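UPF0141 protein yjdB (Campylobacter jejuni subsp. jejuni HB93-13, PDB 4TN0) is the periplasmic domain of EptC, a zinc-binding transferase that probably moves phosphoethanolamine onto cell-envelope acceptors and is required for polymyxin resistance and motility. Local coordinates at residues A[102-108]-A[120-126]; A[128-133]-A[199-203]; A[218-224]-A[254-260]; A[72-76]-A[87-91]. All blocks are in the same frame, centred on the assembly; numbering follows the deposited sequence.

Interaction 1: residues A[102-108]-A[120-126]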
# COMPACT_ATOMS: atom_id res chain seq x y z
N ALA A 102 2.68 11.97 -8.74
CA ALA A 102 1.25 11.88 -9.09
C ALA A 102 0.49 11.04 -8.04
O ALA A 102 1.01 10.01 -7.56
CB ALA A 102 1.06 11.30 -10.48
N TRP A 103 -0.69 11.51 -7.65
CA TRP A 103 -1.55 10.78 -6.70
C TRP A 103 -2.96 10.54 -7.29
O TRP A 103 -3.73 11.48 -7.48
CB TRP A 103 -1.62 11.55 -5.37
CG TRP A 103 -2.37 10.84 -4.25
CD1 TRP A 103 -3.72 10.62 -4.18
CD2 TRP A 103 -1.82 10.28 -3.05
NE1 TRP A 103 -4.03 9.95 -3.03
CE2 TRP A 103 -2.89 9.73 -2.31
CE3 TRP A 103 -0.53 10.17 -2.53
CZ2 TRP A 103 -2.70 9.09 -1.08
CZ3 TRP A 103 -0.34 9.54 -1.32
CH2 TRP A 103 -1.43 9.00 -0.60
N PHE A 104 -3.29 9.29 -7.57
CA PHE A 104 -4.61 8.95 -8.10
C PHE A 104 -5.44 8.16 -7.05
O PHE A 104 -5.07 7.05 -6.65
CB PHE A 104 -4.49 8.14 -9.40
CG PHE A 104 -3.70 8.83 -10.47
CD1 PHE A 104 -3.89 10.18 -10.73
CD2 PHE A 104 -2.75 8.14 -11.21
CE1 PHE A 104 -3.16 10.82 -11.72
CE2 PHE A 104 -2.01 8.78 -12.19
CZ PHE A 104 -2.22 10.13 -12.44
N ASP A 105 -6.57 8.73 -6.63
CA ASP A 105 -7.31 8.22 -5.48
C ASP A 105 -8.70 7.71 -5.83
O ASP A 105 -9.56 8.48 -6.28
CB ASP A 105 -7.41 9.31 -4.41
CG ASP A 105 -7.60 8.76 -3.01
OD1 ASP A 105 -8.58 8.03 -2.80
OD2 ASP A 105 -6.73 9.00 -2.14
N ASN A 106 -8.93 6.42 -5.59
CA ASN A 106 -10.24 5.80 -5.80
C ASN A 106 -10.92 5.44 -4.46
O ASN A 106 -11.98 4.82 -4.41
CB ASN A 106 -10.10 4.55 -6.66
CG ASN A 106 -11.45 4.04 -7.17
OD1 ASN A 106 -12.30 4.84 -7.54
ND2 ASN A 106 -11.63 2.72 -7.20
N ASN A 107 -10.27 5.83 -3.36
CA ASN A 107 -10.75 5.48 -2.04
C ASN A 107 -11.87 6.40 -1.55
O ASN A 107 -11.74 7.62 -1.61
CB ASN A 107 -9.58 5.48 -1.06
CG ASN A 107 -9.92 4.82 0.24
OD1 ASN A 107 -10.50 5.44 1.12
ND2 ASN A 107 -9.60 3.54 0.34
N SER A 108 -12.95 5.81 -1.05
CA SER A 108 -14.12 6.60 -0.63
C SER A 108 -13.80 7.62 0.45
O SER A 108 -14.56 8.56 0.66
CB SER A 108 -15.25 5.68 -0.14
OG SER A 108 -14.89 4.93 1.01
N TYR A 120 -0.29 17.23 -9.43
CA TYR A 120 -1.18 16.37 -10.19
C TYR A 120 -1.74 15.21 -9.34
O TYR A 120 -1.07 14.18 -9.12
CB TYR A 120 -0.54 15.85 -11.48
CG TYR A 120 -1.63 15.33 -12.41
CD1 TYR A 120 -2.73 16.15 -12.70
CD2 TYR A 120 -1.55 14.09 -13.05
CE1 TYR A 120 -3.75 15.74 -13.54
CE2 TYR A 120 -2.57 13.67 -13.91
CZ TYR A 120 -3.67 14.51 -14.15
OH TYR A 120 -4.70 14.14 -15.00
N LYS A 121 -2.96 15.44 -8.87
CA LYS A 121 -3.76 14.54 -8.04
C LYS A 121 -5.16 14.41 -8.66
O LYS A 121 -5.65 15.33 -9.33
CB LYS A 121 -3.84 15.06 -6.60
CG LYS A 121 -4.42 16.46 -6.52
CD LYS A 121 -4.36 17.06 -5.14
CE LYS A 121 -4.81 18.52 -5.23
NZ LYS A 121 -4.73 19.21 -3.91
N GLN A 122 -5.77 13.24 -8.50
CA GLN A 122 -7.11 12.99 -9.05
C GLN A 122 -7.99 12.19 -8.11
O GLN A 122 -7.53 11.20 -7.53
CB GLN A 122 -6.97 12.27 -10.38
CG GLN A 122 -8.22 12.29 -11.25
CD GLN A 122 -7.93 11.83 -12.68
OE1 GLN A 122 -6.77 11.83 -13.11
NE2 GLN A 122 -8.97 11.47 -13.42
N LYS A 123 -9.25 12.58 -7.98
CA LYS A 123 -10.20 11.75 -7.25
C LYS A 123 -11.18 11.09 -8.19
O LYS A 123 -11.87 11.75 -8.97
CB LYS A 123 -10.97 12.55 -6.18
CG LYS A 123 -10.19 12.87 -4.89
CD LYS A 123 -9.07 13.88 -5.09
CE LYS A 123 -8.40 14.26 -3.78
NZ LYS A 123 -7.47 15.36 -4.03
N LEU A 124 -11.23 9.77 -8.11
CA LEU A 124 -12.13 8.99 -8.92
C LEU A 124 -13.38 8.70 -8.08
O LEU A 124 -13.46 9.05 -6.89
CB LEU A 124 -11.46 7.70 -9.41
CG LEU A 124 -10.37 7.79 -10.48
CD1 LEU A 124 -9.09 8.37 -9.93
CD2 LEU A 124 -10.09 6.43 -11.08
N SER A 125 -14.36 8.04 -8.69
CA SER A 125 -15.69 7.90 -8.12
C SER A 125 -15.85 6.82 -7.05
O SER A 125 -16.96 6.64 -6.54
CB SER A 125 -16.67 7.60 -9.24
OG SER A 125 -16.20 6.45 -9.92
N SER A 126 -14.77 6.11 -6.73
CA SER A 126 -14.77 4.96 -5.79
C SER A 126 -15.58 3.75 -6.27
O SER A 126 -16.17 3.02 -5.45
CB SER A 126 -15.25 5.41 -4.42
OG SER A 126 -14.48 6.51 -3.98

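Interaction 2: residues A[128-133]-A[199-203]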
# COMPACT_ATOMS: atom_id res chain seq x y z
N LEU A 128 -15.02 0.49 -9.35
CA LEU A 128 -14.03 -0.57 -9.50
C LEU A 128 -12.61 0.01 -9.52
O LEU A 128 -12.36 1.01 -10.19
CB LEU A 128 -14.28 -1.39 -10.77
CG LEU A 128 -15.29 -2.55 -10.77
CD1 LEU A 128 -15.36 -3.25 -9.42
CD2 LEU A 128 -16.66 -2.03 -11.16
N ASP A 129 -11.70 -0.61 -8.79
CA ASP A 129 -10.33 -0.12 -8.69
C ASP A 129 -9.65 -0.06 -10.06
O ASP A 129 -8.69 0.72 -10.25
CB ASP A 129 -9.50 -0.99 -7.77
CG ASP A 129 -9.59 -0.59 -6.31
OD1 ASP A 129 -9.86 0.60 -6.03
OD2 ASP A 129 -9.39 -1.49 -5.45
N GLU A 130 -10.14 -0.86 -11.02
CA GLU A 130 -9.51 -0.88 -12.34
C GLU A 130 -9.51 0.50 -13.01
O GLU A 130 -8.65 0.79 -13.83
CB GLU A 130 -10.18 -1.94 -13.24
CG GLU A 130 -11.65 -1.73 -13.51
CD GLU A 130 -12.32 -2.95 -14.13
OE1 GLU A 130 -11.93 -4.10 -13.80
OE2 GLU A 130 -13.26 -2.77 -14.93
N ASN A 131 -10.42 1.37 -12.60
CA ASN A 131 -10.48 2.72 -13.17
C ASN A 131 -9.20 3.51 -12.93
O ASN A 131 -8.98 4.54 -13.57
CB ASN A 131 -11.69 3.49 -12.63
CG ASN A 131 -13.00 2.86 -13.02
OD1 ASN A 131 -13.05 2.06 -13.96
ND2 ASN A 131 -14.07 3.18 -12.30
N LEU A 132 -8.40 3.07 -11.97
CA LEU A 132 -7.12 3.72 -11.70
C LEU A 132 -6.12 3.44 -12.82
O LEU A 132 -5.17 4.20 -13.03
CB LEU A 132 -6.57 3.27 -10.34
CG LEU A 132 -7.32 3.85 -9.13
CD1 LEU A 132 -6.91 3.12 -7.87
CD2 LEU A 132 -7.11 5.36 -9.00
N LEU A 133 -6.33 2.36 -13.57
CA LEU A 133 -5.39 2.02 -14.63
C LEU A 133 -5.46 3.07 -15.76
O LEU A 133 -4.50 3.25 -16.52
CB LEU A 133 -5.66 0.61 -15.15
CG LEU A 133 -5.28 -0.43 -14.09
CD1 LEU A 133 -5.52 -1.86 -14.53
CD2 LEU A 133 -3.84 -0.26 -13.72
N TYR A 199 -8.88 -9.70 -6.67
CA TYR A 199 -9.02 -8.60 -7.61
C TYR A 199 -7.89 -7.60 -7.44
O TYR A 199 -7.28 -7.17 -8.42
CB TYR A 199 -10.37 -7.91 -7.40
CG TYR A 199 -10.67 -6.76 -8.35
CD1 TYR A 199 -10.50 -6.91 -9.72
CD2 TYR A 199 -11.17 -5.56 -7.87
CE1 TYR A 199 -10.81 -5.87 -10.59
CE2 TYR A 199 -11.48 -4.52 -8.73
CZ TYR A 199 -11.31 -4.68 -10.09
OH TYR A 199 -11.62 -3.65 -10.94
N THR A 200 -7.56 -7.26 -6.20
CA THR A 200 -6.43 -6.40 -5.92
C THR A 200 -5.14 -7.06 -6.40
O THR A 200 -4.28 -6.39 -6.97
CB THR A 200 -6.33 -6.05 -4.43
OG1 THR A 200 -7.39 -5.15 -4.09
CG2 THR A 200 -5.00 -5.36 -4.12
N ASP A 201 -5.00 -8.36 -6.20
CA ASP A 201 -3.81 -9.06 -6.67
C ASP A 201 -3.65 -8.94 -8.20
O ASP A 201 -2.57 -8.60 -8.70
CB ASP A 201 -3.85 -10.52 -6.25
CG ASP A 201 -2.48 -11.19 -6.30
OD1 ASP A 201 -1.68 -11.00 -5.35
OD2 ASP A 201 -2.20 -11.91 -7.28
N TYR A 202 -4.74 -9.16 -8.93
CA TYR A 202 -4.75 -9.05 -10.39
C TYR A 202 -4.32 -7.66 -10.85
O TYR A 202 -3.50 -7.52 -11.76
CB TYR A 202 -6.15 -9.37 -10.94
CG TYR A 202 -6.42 -8.91 -12.36
CD1 TYR A 202 -7.10 -7.72 -12.61
CD2 TYR A 202 -6.02 -9.67 -13.46
CE1 TYR A 202 -7.36 -7.30 -13.90
CE2 TYR A 202 -6.27 -9.26 -14.75
CZ TYR A 202 -6.94 -8.07 -14.97
OH TYR A 202 -7.20 -7.67 -16.27
N LEU A 203 -4.88 -6.64 -10.22
CA LEU A 203 -4.56 -5.27 -10.56
C LEU A 203 -3.08 -4.97 -10.32
O LEU A 203 -2.47 -4.16 -11.04
CB LEU A 203 -5.42 -4.32 -9.76
CG LEU A 203 -6.89 -4.27 -10.13
CD1 LEU A 203 -7.54 -3.17 -9.34
CD2 LEU A 203 -7.10 -4.07 -11.64

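Interaction 3: residues A[218-224]-A[254-260]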
# COMPACT_ATOMS: atom_id res chain seq x y z
N GLU A 218 14.02 2.39 -14.70
CA GLU A 218 14.11 1.43 -13.61
C GLU A 218 12.80 1.54 -12.83
O GLU A 218 12.49 2.60 -12.24
CB GLU A 218 15.32 1.72 -12.71
CG GLU A 218 15.08 1.42 -11.24
CD GLU A 218 16.23 1.87 -10.35
OE1 GLU A 218 15.99 2.10 -9.14
OE2 GLU A 218 17.37 1.96 -10.86
N SER A 219 12.02 0.46 -12.83
CA SER A 219 10.65 0.53 -12.31
C SER A 219 10.48 -0.35 -11.08
O SER A 219 10.98 -1.48 -11.01
CB SER A 219 9.65 0.11 -13.39
OG SER A 219 9.67 1.02 -14.48
N SER A 220 9.75 0.19 -10.11
CA SER A 220 9.40 -0.59 -8.93
C SER A 220 7.93 -0.42 -8.56
O SER A 220 7.33 0.65 -8.76
CB SER A 220 10.28 -0.18 -7.76
OG SER A 220 11.64 -0.42 -8.06
N LEU A 221 7.34 -1.51 -8.06
CA LEU A 221 6.03 -1.48 -7.43
C LEU A 221 6.14 -1.78 -5.94
O LEU A 221 6.74 -2.79 -5.53
CB LEU A 221 5.08 -2.47 -8.10
CG LEU A 221 3.78 -2.77 -7.33
CD1 LEU A 221 2.92 -1.53 -7.23
CD2 LEU A 221 3.01 -3.90 -8.01
N PHE A 222 5.59 -0.89 -5.12
CA PHE A 222 5.44 -1.18 -3.70
C PHE A 222 3.98 -1.04 -3.30
O PHE A 222 3.36 0.02 -3.53
CB PHE A 222 6.33 -0.28 -2.82
CG PHE A 222 6.38 -0.73 -1.39
CD1 PHE A 222 6.77 -2.02 -1.07
CD2 PHE A 222 6.00 0.12 -0.36
CE1 PHE A 222 6.79 -2.45 0.24
CE2 PHE A 222 6.03 -0.30 0.93
CZ PHE A 222 6.43 -1.59 1.24
N TYR A 223 3.44 -2.13 -2.76
CA TYR A 223 2.05 -2.20 -2.31
C TYR A 223 1.96 -2.53 -0.83
O TYR A 223 2.59 -3.49 -0.36
CB TYR A 223 1.27 -3.25 -3.12
CG TYR A 223 0.01 -3.78 -2.44
CD1 TYR A 223 0.00 -5.02 -1.82
CD2 TYR A 223 -1.18 -3.04 -2.44
CE1 TYR A 223 -1.14 -5.52 -1.21
CE2 TYR A 223 -2.34 -3.54 -1.81
CZ TYR A 223 -2.30 -4.78 -1.21
OH TYR A 223 -3.41 -5.30 -0.58
N LEU A 224 1.17 -1.76 -0.09
CA LEU A 224 0.85 -2.11 1.30
C LEU A 224 -0.56 -1.66 1.67
O LEU A 224 -1.10 -0.70 1.10
CB LEU A 224 1.84 -1.52 2.31
CG LEU A 224 1.90 -0.01 2.56
CD1 LEU A 224 2.85 0.25 3.72
CD2 LEU A 224 2.33 0.78 1.33
N PRO A 254 -0.40 -7.04 4.55
CA PRO A 254 0.51 -7.45 3.48
C PRO A 254 1.39 -6.30 3.02
O PRO A 254 0.98 -5.13 3.03
CB PRO A 254 -0.45 -7.86 2.37
CG PRO A 254 -1.59 -6.92 2.55
CD PRO A 254 -1.77 -6.89 4.04
N ALA A 255 2.61 -6.63 2.61
CA ALA A 255 3.43 -5.70 1.87
C ALA A 255 4.08 -6.50 0.75
O ALA A 255 4.56 -7.62 0.97
CB ALA A 255 4.46 -5.02 2.76
N ILE A 256 4.04 -5.93 -0.45
CA ILE A 256 4.52 -6.60 -1.66
C ILE A 256 5.43 -5.67 -2.46
O ILE A 256 5.07 -4.52 -2.74
CB ILE A 256 3.35 -7.04 -2.55
CG1 ILE A 256 2.60 -8.22 -1.93
CG2 ILE A 256 3.82 -7.40 -3.96
CD1 ILE A 256 1.26 -8.52 -2.64
N PHE A 257 6.60 -6.18 -2.86
CA PHE A 257 7.52 -5.39 -3.68
C PHE A 257 7.90 -6.09 -4.97
O PHE A 257 8.10 -7.31 -5.01
CB PHE A 257 8.81 -5.06 -2.92
CG PHE A 257 9.82 -4.30 -3.75
CD1 PHE A 257 9.64 -2.95 -4.04
CD2 PHE A 257 10.95 -4.93 -4.25
CE1 PHE A 257 10.55 -2.26 -4.80
CE2 PHE A 257 11.87 -4.24 -5.01
CZ PHE A 257 11.67 -2.90 -5.29
N TRP A 258 7.97 -5.31 -6.04
CA TRP A 258 8.48 -5.81 -7.30
C TRP A 258 9.33 -4.75 -7.98
O TRP A 258 9.03 -3.55 -7.90
CB TRP A 258 7.35 -6.26 -8.22
CG TRP A 258 7.82 -6.72 -9.55
CD1 TRP A 258 8.13 -8.00 -9.91
CD2 TRP A 258 8.04 -5.92 -10.72
NE1 TRP A 258 8.53 -8.05 -11.22
CE2 TRP A 258 8.48 -6.78 -11.74
CE3 TRP A 258 7.90 -4.56 -11.00
CZ2 TRP A 258 8.79 -6.33 -13.02
CZ3 TRP A 258 8.21 -4.11 -12.27
CH2 TRP A 258 8.64 -4.99 -13.26
N SER A 259 10.37 -5.19 -8.67
CA SER A 259 11.20 -4.28 -9.45
C SER A 259 11.78 -5.04 -10.62
O SER A 259 11.97 -6.25 -10.55
CB SER A 259 12.31 -3.68 -8.60
OG SER A 259 13.00 -2.68 -9.33
N ASN A 260 12.08 -4.31 -11.70
CA ASN A 260 12.80 -4.89 -12.83
C ASN A 260 14.30 -4.85 -12.59
O ASN A 260 15.06 -5.63 -13.16
CB ASN A 260 12.45 -4.15 -14.12
CG ASN A 260 12.63 -2.65 -13.99
OD1 ASN A 260 13.42 -2.18 -13.17
ND2 ASN A 260 11.88 -1.89 -14.79

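Interaction 4: residues A[72-76]-A[87-91]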
# COMPACT_ATOMS: atom_id res chain seq x y z
N MET A 72 1.68 6.72 8.06
CA MET A 72 2.65 5.96 7.26
C MET A 72 3.47 6.93 6.38
O MET A 72 4.62 6.66 6.07
CB MET A 72 1.96 4.86 6.41
CG MET A 72 1.29 5.32 5.11
SD MET A 72 0.73 3.95 4.03
CE MET A 72 -0.84 3.46 4.79
N PHE A 73 2.86 8.05 5.98
CA PHE A 73 3.51 9.03 5.13
C PHE A 73 4.24 10.11 5.95
O PHE A 73 5.01 10.92 5.41
CB PHE A 73 2.48 9.69 4.21
CG PHE A 73 2.17 8.91 2.96
CD1 PHE A 73 1.06 8.07 2.90
CD2 PHE A 73 2.98 9.01 1.84
CE1 PHE A 73 0.76 7.35 1.75
CE2 PHE A 73 2.69 8.29 0.68
CZ PHE A 73 1.58 7.46 0.64
N SER A 74 3.97 10.12 7.26
CA SER A 74 4.59 11.11 8.13
C SER A 74 6.00 10.67 8.54
O SER A 74 6.35 9.49 8.45
CB SER A 74 3.73 11.35 9.36
OG SER A 74 4.48 11.93 10.42
N ILE A 75 6.82 11.64 8.95
CA ILE A 75 8.14 11.38 9.51
C ILE A 75 8.02 10.65 10.85
O ILE A 75 8.92 9.89 11.24
CB ILE A 75 8.96 12.69 9.67
CG1 ILE A 75 10.39 12.40 10.11
CG2 ILE A 75 8.27 13.66 10.64
CD1 ILE A 75 11.32 13.63 9.98
N SER A 76 6.92 10.89 11.56
CA SER A 76 6.71 10.25 12.87
C SER A 76 6.46 8.75 12.72
O SER A 76 5.80 8.30 11.77
CB SER A 76 5.56 10.88 13.63
OG SER A 76 5.56 12.29 13.47
N GLN A 87 1.95 19.02 9.19
CA GLN A 87 3.28 19.26 8.64
C GLN A 87 3.49 18.51 7.33
O GLN A 87 2.66 17.69 6.95
CB GLN A 87 4.34 18.83 9.65
CG GLN A 87 4.43 17.33 9.78
CD GLN A 87 5.11 16.89 11.05
OE1 GLN A 87 4.94 17.49 12.11
NE2 GLN A 87 5.89 15.82 10.95
N GLU A 88 4.61 18.77 6.66
CA GLU A 88 4.93 18.10 5.40
C GLU A 88 5.09 16.60 5.60
O GLU A 88 5.47 16.15 6.68
CB GLU A 88 6.22 18.69 4.78
CG GLU A 88 6.12 20.15 4.33
CD GLU A 88 7.43 20.70 3.77
OE1 GLU A 88 8.50 20.46 4.38
OE2 GLU A 88 7.39 21.39 2.72
N ASN A 89 4.84 15.82 4.56
CA ASN A 89 5.00 14.37 4.64
C ASN A 89 6.03 13.94 3.61
O ASN A 89 6.59 14.78 2.92
CB ASN A 89 3.65 13.63 4.42
CG ASN A 89 3.01 13.94 3.05
OD1 ASN A 89 3.52 13.54 2.00
ND2 ASN A 89 1.88 14.65 3.06
N ALA A 90 6.29 12.64 3.49
CA ALA A 90 7.24 12.14 2.50
C ALA A 90 6.97 12.64 1.07
O ALA A 90 7.90 12.91 0.32
CB ALA A 90 7.24 10.63 2.52
N MET A 91 5.70 12.77 0.69
CA MET A 91 5.37 13.22 -0.66
C MET A 91 5.78 14.68 -0.90
O MET A 91 6.14 15.06 -2.00
CB MET A 91 3.86 13.05 -0.94
CG MET A 91 3.34 11.64 -0.82
SD MET A 91 4.10 10.49 -1.97
CE MET A 91 3.67 11.28 -3.52

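Interaction 1: residues A[102-108]-A[120-126]
The F104 ring is met at its edge by Y120. The pair belongs to the central sheet of an alkaline phosphatase-like fold. Strand 120-123 forms one edge of the sheet and runs parallel to strand 100-105. Y120 CE2 lies near the plane of the F104 ring, 3.6 Å from F104 CE1, and the two ring planes stand 85° apart. The Q122 side chain reaches the same ring obliquely, with Q122 CB 3.7 Å from F104 CD1. P135 of helix 133-139 touches both F104 and Q122. W103, K121, D105 and K123 point to the face opposite F104, Y120 and Q122. On that face the indole edge of W103 turns to D105. W103 NE1 gives a nearly straight bond (176°) to D105 OD2, 3.0 Å away, with the oxygen in the ring plane. D105 OD2 also bonds H152 ND1, and D105 OD1 accepts from N107 N in an Asx turn. D105 CG is anti to the backbone N, which sets the carboxylate between these donors. The ladder continues along the backbone with W103 N to Y120 O, Q122 N to W103 O, D105 N to Q122 O and L124 N to D105 O. Past the strand end, N107 ND2 bonds L153 O and E26 OE1, E26 being a zinc ligand, while N106 ND2 bonds D127 O and D129 OD1. N106 OD1 accepts a weak bond from S126 N. S126 OG donates to N106 O at 3.0 Å, from 63° above the carbonyl plane.

Interaction 2: residues A[128-133]-A[199-203]
Y199 and L203, on one side of helix 186-211, face the 3-10 turn 129-132 that leads into helix 133-139. In this alkaline phosphatase-like fold, this is the joint between a loop leaving the sheet edge and a long helix packed against the sheet. The Y199 hydroxyl meets E130 twice. It donates to E130 OE1 at 2.9 Å, reaching the oxygen from above the carboxylate plane. It accepts from E130 N at 3.2 Å. The first torsion of E130 (chi1 61°) lays CB and CG past the Y199 hydroxyl, which stands between the E130 amide and OE1. OE1 then sits at the edge of the Y199 ring. L128 CB closes on the same hydroxyl at 3.5 Å. L203 CD1 lies over one face of the Y199 ring toward its rim. The same methyl presses on D129 CB at 3.3 Å, while L203 CD2 meets L133 CD1 at 4.0 Å. The D129 carboxylate turns to Q154 N and G155 N. The Y199 hydroxyl is thus fixed as donor to the carboxylate and acceptor from the amide of a single residue, which sets its rotation and may stabilise the charge on E130.

Interaction 3: residues A[218-224]-A[254-260]
Y223 and I256 pack tightly toward the C-terminal end of strand 218-224. Y223 CD1 touches I256 CD1 at 3.8 Å, and I256 CB sits at the ring edge, in its plane. P254 CG meets the far end of the same ring at Y223 CE1. The Y223 hydroxyl bonds the Y33 hydroxyl. Two hydrogen-bonded pairs hold the backbones here: Y223 with I256, and L221 with W258, where L221 N to W258 O is 2.7 Å. On the opposite face F222 and F257 cross at about a right angle. F222 CD1 lies 4.1 Å from F257 CB, and the F257 ring runs on to S220 CB, 3.6 Å from F257 CE1. The F257 chi1 of 178° lays the ring back past L221 O, with F257 CD1 3.3 Å from that oxygen, toward S220. This is an antiparallel step in the mixed sheet of the alkaline phosphatase-like fold. Strand 218-224 runs parallel to strand 18-24 on its other flank and ends just before D226 and H227, which bind zinc. Helix 186-211 covers L221, Y223 and W258, and helix 264-271 touches F257. The E218 and N260 end is more open, with both residues partly exposed. Its grip is polar. S219 O accepts from N260 N and from S259 OG, the latter at 2.9 Å from above the carbonyl plane. N260 OD1 takes S219 N at 3.0 Å, with a C=O...donor angle of 96°. E218 OE1 forms a salt bridge with K18, on the side of strand 18-24.

Interaction 4: residues A[72-76]-A[87-91]
F73 reaches across from the end of helix 68-73 to the first turn of helix 90-96. Its CB lies 4.1 Å from N89 CB. CG is anti to the carbonyl carbon (chi1 -83°), which swings the ring toward M91. Along the near side, F73 CD2 meets M91 CG at 3.8 Å. Next, F73 CE2 touches M91 SD at 3.7 Å. This is a Met-aromatic contact, with the sulfur oblique to the ring. The M91 chain is bent at chi2 and chi3, which keeps its sulfur close to the phenyl group. At the tip, F73 CZ packs on W103 CZ3, and L22 and V24 of strand 18-24 also touch the F73 side chain. The backbone adds one nearly straight bond, from A90 N to F73 O (172°). N89 CB comes close to the same oxygen, 3.2 Å from F73 O. Farther out, the I75 and Q87 side chains cross at about a right angle, with I75 CG2 3.2 Å from Q87 NE2. S74 OG accepts from S76 N in an ST turn and also bonds E85. At the start of the second helix, N89 OD1 takes M91 N at 2.7 Å, in the carbonyl plane, while D92 OD2 accepts from N89 N. These bonds mark N89 as the N-cap of helix 90-96.

In the fold
From the N terminus, interaction 4 comes first and closes the loop between helices 68-73 and 90-96. Strand 100-105 follows helix 90-96, and interaction 1 closes the loop from it to strand 120-123. Interaction 2 spans a longer excursion, from residues 128-133 to helix 186-211. Interaction 3 then joins strands 218-224 and 252-259, closing the 29-residue connection between its segments. The four are in series; none nests in or crosses another. Interactions 1 and 3 belong to the same sheet, with centres about 20 Å apart. Interaction 1 touches interaction 4 through W103 and F73, and interaction 2 through N106 and D129. T200 touches Y223, linking interactions 2 and 3, and M72 packs on L224, joining interactions 4 and 3.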